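Local coordinates for crystal protein (PDB 2ZTB) that recognizes cancer cells as a Bacillus thuringiensis parasporin-2 toxin and probably forms pores in their membranes, as aerolysin-type toxins do, at residues A[156-170]-A[236-248]. Sequence-based numbering, arbitrary orientation.
With EDO (1,2-ethanediol), chain F.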
# COMPACT_ATOMS: atom_id res chain seq x y z
N VAL A 156 -27.72 -2.48 10.57
CA VAL A 156 -28.87 -2.94 9.81
C VAL A 156 -29.96 -3.47 10.75
O VAL A 156 -29.72 -4.40 11.52
CB VAL A 156 -28.48 -4.05 8.75
CG1 VAL A 156 -29.71 -4.57 8.01
CG2 VAL A 156 -27.47 -3.52 7.76
N SER A 157 -31.13 -2.83 10.69
CA SER A 157 -32.31 -3.31 11.39
C SER A 157 -33.35 -3.84 10.41
O SER A 157 -33.52 -3.29 9.33
CB SER A 157 -32.97 -2.17 12.18
OG SER A 157 -32.20 -1.86 13.33
N LYS A 158 -34.04 -4.90 10.81
CA LYS A 158 -35.13 -5.45 10.03
C LYS A 158 -36.31 -5.77 10.93
O LYS A 158 -36.15 -6.43 11.96
CB LYS A 158 -34.68 -6.67 9.21
CG LYS A 158 -33.69 -6.32 8.09
CD LYS A 158 -33.55 -7.39 7.02
CE LYS A 158 -34.81 -7.53 6.18
NZ LYS A 158 -34.77 -8.77 5.34
N SER A 159 -37.49 -5.27 10.57
CA SER A 159 -38.72 -5.69 11.24
C SER A 159 -39.18 -7.00 10.61
O SER A 159 -38.95 -7.24 9.42
CB SER A 159 -39.82 -4.63 11.13
OG SER A 159 -40.18 -4.40 9.79
N VAL A 160 -39.77 -7.86 11.42
CA VAL A 160 -40.27 -9.15 10.96
C VAL A 160 -41.47 -9.58 11.83
O VAL A 160 -41.47 -9.40 13.04
CB VAL A 160 -39.13 -10.22 10.87
CG1 VAL A 160 -38.47 -10.47 12.22
CG2 VAL A 160 -39.62 -11.53 10.26
N THR A 161 -42.50 -10.10 11.17
CA THR A 161 -43.70 -10.57 11.84
C THR A 161 -43.65 -12.09 11.95
O THR A 161 -43.51 -12.79 10.95
CB THR A 161 -44.96 -10.07 11.11
OG1 THR A 161 -44.97 -8.63 11.14
CG2 THR A 161 -46.25 -10.59 11.76
N VAL A 162 -43.75 -12.59 13.18
CA VAL A 162 -43.62 -14.03 13.42
C VAL A 162 -44.68 -14.60 14.36
O VAL A 162 -45.07 -13.97 15.35
CB VAL A 162 -42.11 -14.48 13.76
CG1 VAL A 162 -41.21 -13.29 14.07
CG2 VAL A 162 -42.04 -15.55 14.85
N THR A 163 -45.18 -15.78 14.01
CA THR A 163 -46.10 -16.53 14.86
C THR A 163 -45.32 -17.61 15.58
O THR A 163 -44.59 -18.39 14.95
CB THR A 163 -47.24 -17.19 14.04
OG1 THR A 163 -47.90 -16.19 13.25
CG2 THR A 163 -48.26 -17.88 14.97
N VAL A 164 -45.43 -17.64 16.90
CA VAL A 164 -44.81 -18.71 17.67
C VAL A 164 -45.91 -19.57 18.31
O VAL A 164 -46.73 -19.07 19.09
CB VAL A 164 -43.67 -18.23 18.65
CG1 VAL A 164 -44.11 -17.06 19.51
CG2 VAL A 164 -43.12 -19.38 19.49
N PRO A 165 -45.97 -20.87 17.92
CA PRO A 165 -46.97 -21.82 18.41
C PRO A 165 -46.96 -21.98 19.93
O PRO A 165 -46.04 -21.50 20.62
CB PRO A 165 -46.61 -23.13 17.71
CG PRO A 165 -45.29 -22.93 17.09
CD PRO A 165 -45.08 -21.47 16.91
N ALA A 166 -47.98 -22.69 20.43
CA ALA A 166 -48.31 -22.80 21.85
C ALA A 166 -47.12 -22.90 22.81
O ALA A 166 -46.82 -21.94 23.52
CB ALA A 166 -49.30 -23.96 22.07
N GLN A 167 -46.45 -24.04 22.84
CA GLN A 167 -45.42 -24.29 23.86
C GLN A 167 -44.07 -24.45 23.21
O GLN A 167 -43.52 -25.55 23.17
CB GLN A 167 -45.76 -25.52 24.71
CG GLN A 167 -46.87 -25.31 25.74
CD GLN A 167 -46.52 -24.27 26.81
OE1 GLN A 167 -47.39 -23.50 27.24
NE2 GLN A 167 -45.26 -24.24 27.24
N SER A 168 -43.55 -23.34 22.72
CA SER A 168 -42.37 -23.37 21.87
C SER A 168 -41.58 -22.06 21.85
O SER A 168 -42.05 -21.02 22.32
CB SER A 168 -42.77 -23.74 20.44
OG SER A 168 -43.96 -23.07 20.06
N ARG A 169 -40.37 -22.16 21.32
CA ARG A 169 -39.54 -21.01 21.02
C ARG A 169 -39.30 -20.98 19.52
O ARG A 169 -39.43 -22.00 18.83
CB ARG A 169 -38.21 -21.09 21.78
CG ARG A 169 -37.48 -22.40 21.61
CD ARG A 169 -36.49 -22.65 22.74
NE ARG A 169 -35.90 -23.98 22.66
CZ ARG A 169 -34.98 -24.35 21.76
NH1 ARG A 169 -34.55 -23.48 20.84
NH2 ARG A 169 -34.50 -25.59 21.78
N ARG A 170 -38.94 -19.80 19.02
CA ARG A 170 -38.68 -19.61 17.60
C ARG A 170 -37.54 -18.61 17.42
O ARG A 170 -37.63 -17.47 17.90
CB ARG A 170 -39.95 -19.13 16.89
CG ARG A 170 -39.94 -19.38 15.41
CD ARG A 170 -41.33 -19.45 14.79
NE ARG A 170 -41.20 -19.75 13.37
CZ ARG A 170 -42.13 -19.56 12.44
NH1 ARG A 170 -43.32 -19.05 12.75
NH2 ARG A 170 -41.85 -19.87 11.18
N PHE A 236 -22.87 -7.71 2.69
CA PHE A 236 -23.93 -7.49 1.70
C PHE A 236 -24.90 -8.67 1.72
O PHE A 236 -24.67 -9.66 2.42
CB PHE A 236 -23.32 -7.26 0.30
CG PHE A 236 -22.63 -8.47 -0.30
CD1 PHE A 236 -23.15 -9.09 -1.43
CD2 PHE A 236 -21.46 -8.98 0.26
CE1 PHE A 236 -22.53 -10.20 -1.99
CE2 PHE A 236 -20.82 -10.10 -0.31
CZ PHE A 236 -21.37 -10.70 -1.44
N ASP A 237 -25.99 -8.54 0.98
CA ASP A 237 -27.02 -9.58 0.83
C ASP A 237 -27.61 -10.00 2.17
O ASP A 237 -27.63 -11.19 2.50
CB ASP A 237 -26.49 -10.79 0.04
CG ASP A 237 -26.39 -10.52 -1.47
OD1 ASP A 237 -26.78 -9.44 -1.95
OD2 ASP A 237 -25.90 -11.42 -2.19
N PHE A 238 -28.09 -9.00 2.92
CA PHE A 238 -28.74 -9.21 4.21
C PHE A 238 -30.06 -9.95 4.07
O PHE A 238 -30.88 -9.65 3.18
CB PHE A 238 -28.95 -7.88 4.95
CG PHE A 238 -27.71 -7.03 5.06
CD1 PHE A 238 -27.54 -5.91 4.25
CD2 PHE A 238 -26.71 -7.34 5.96
CE1 PHE A 238 -26.38 -5.14 4.33
CE2 PHE A 238 -25.55 -6.57 6.05
CZ PHE A 238 -25.39 -5.47 5.24
N GLN A 239 -30.26 -10.93 4.95
CA GLN A 239 -31.48 -11.75 4.93
C GLN A 239 -31.99 -11.92 6.34
O GLN A 239 -31.22 -11.94 7.30
CB GLN A 239 -31.23 -13.13 4.32
CG GLN A 239 -30.85 -13.15 2.85
CD GLN A 239 -32.02 -12.89 1.92
OE1 GLN A 239 -33.17 -12.76 2.35
NE2 GLN A 239 -31.74 -12.81 0.63
N THR A 240 -33.31 -12.04 6.44
CA THR A 240 -33.97 -12.46 7.66
C THR A 240 -34.25 -13.94 7.49
O THR A 240 -34.77 -14.38 6.45
CB THR A 240 -35.29 -11.67 7.86
OG1 THR A 240 -34.99 -10.28 7.88
CG2 THR A 240 -35.96 -12.03 9.17
N ILE A 241 -33.86 -14.71 8.51
CA ILE A 241 -34.14 -16.14 8.56
C ILE A 241 -34.97 -16.42 9.80
O ILE A 241 -34.50 -16.23 10.92
CB ILE A 241 -32.85 -17.02 8.60
CG1 ILE A 241 -31.80 -16.55 7.59
CG2 ILE A 241 -33.20 -18.51 8.41
CD1 ILE A 241 -32.13 -16.78 6.12
N VAL A 242 -36.21 -16.84 9.58
CA VAL A 242 -37.05 -17.31 10.66
C VAL A 242 -37.03 -18.84 10.62
O VAL A 242 -37.52 -19.44 9.65
CB VAL A 242 -38.52 -16.78 10.56
CG1 VAL A 242 -39.30 -17.15 11.81
CG2 VAL A 242 -38.55 -15.24 10.34
N GLN A 243 -36.47 -19.45 11.65
CA GLN A 243 -36.37 -20.91 11.73
C GLN A 243 -37.65 -21.57 12.28
O GLN A 243 -38.44 -20.91 12.96
CB GLN A 243 -35.12 -21.33 12.51
CG GLN A 243 -33.88 -21.29 11.65
CD GLN A 243 -32.63 -21.07 12.45
OE1 GLN A 243 -31.56 -20.76 11.90
NE2 GLN A 243 -32.73 -21.21 13.78
N PRO A 244 -37.87 -22.87 11.96
CA PRO A 244 -39.08 -23.53 12.43
C PRO A 244 -39.18 -23.48 13.95
O PRO A 244 -38.17 -23.59 14.64
CB PRO A 244 -38.92 -24.98 11.96
CG PRO A 244 -37.96 -24.91 10.84
CD PRO A 244 -37.03 -23.77 11.15
N ALA A 245 -40.40 -23.28 14.46
CA ALA A 245 -40.66 -23.36 15.89
C ALA A 245 -40.23 -24.71 16.44
O ALA A 245 -40.54 -25.76 15.85
CB ALA A 245 -42.12 -23.12 16.18
N ARG A 246 -39.50 -24.68 17.54
CA ARG A 246 -39.08 -25.88 18.24
C ARG A 246 -39.74 -25.98 19.61
O ARG A 246 -39.92 -24.96 20.30
CB ARG A 246 -37.55 -25.95 18.33
CG ARG A 246 -36.87 -26.50 17.05
CD ARG A 246 -37.68 -27.65 16.40
NE ARG A 246 -37.89 -28.80 17.30
CZ ARG A 246 -38.93 -29.63 17.26
NH1 ARG A 246 -39.90 -29.47 16.36
NH2 ARG A 246 -39.01 -30.64 18.12
N SER A 247 -40.15 -27.19 20.00
CA SER A 247 -40.81 -27.41 21.28
C SER A 247 -39.86 -27.11 22.45
O SER A 247 -38.66 -27.41 22.38
CB SER A 247 -41.36 -28.83 21.38
OG SER A 247 -42.29 -28.95 22.45
N LEU A 248 -40.41 -26.52 23.51
CA LEU A 248 -39.63 -26.02 24.66
C LEU A 248 -38.76 -27.08 25.33
O LEU A 248 -37.52 -27.02 25.24
CB LEU A 248 -40.56 -25.36 25.69
CG LEU A 248 -41.00 -23.93 25.36
CD1 LEU A 248 -42.10 -23.45 26.30
CD2 LEU A 248 -39.82 -22.97 25.38
C1 EDO F . -30.81 1.34 13.19
O1 EDO F . -30.61 -0.08 13.06
C2 EDO F . -30.18 1.98 11.97
O2 EDO F . -29.93 0.93 11.03
O HOH W 1 -32.88 -7.99 3.60
O HOH W 2 -37.18 -8.75 7.90
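Strand 156-164 passes over strand 236-242 with their axes 8.8 Å apart at an angle of 34°, whereas beyond the turn at Pro-165 Arg-169 and Arg-246 form an antiparallel hydrogen-bonded pair, Arg-169 N to Arg-246 O and Arg-246 N to Arg-169 O both 3.0 Å. The separated strands are joined by side chains and two bridging waters. Val-156 lays CG2 over one face of the Phe-238 ring, a CH-pi contact 3.9 Å from the centroid. Next along, Lys-158 bends at chi3 (69°) and its NZ donates a hydrogen bond to Thr-240 OG1 (3.0 Å); one water links the same NZ to Phe-238 O, and a second joins Thr-240 OG1 to Ser-159 O. Val-160 CG2 then meets Val-242 CG2 tip to tip at 3.9 Å.

Arg-170 joins the two segments. Its chain runs extended from CG to NE, and NE gives a nearly straight bond (165°) across to Gln-243 O, 3.0 Å away, while NH1 reaches back to Thr-163 O. These two in-plane bonds fix the rotation of the guanidinium, and Val-242 CG1 lies over one face. At the turn, Pro-165 CG packs 3.3 Å from Ala-245 CB.

The contact lies toward one end of the elongated, strand-rich activated toxin, a build consistent with an aerolysin-type beta-pore-forming toxin. Strand 96-116 pairs with both 147-164 and 223-247, and Leu-83 and Ala-176 of strands 61-90 and 168-199 touch Phe-238.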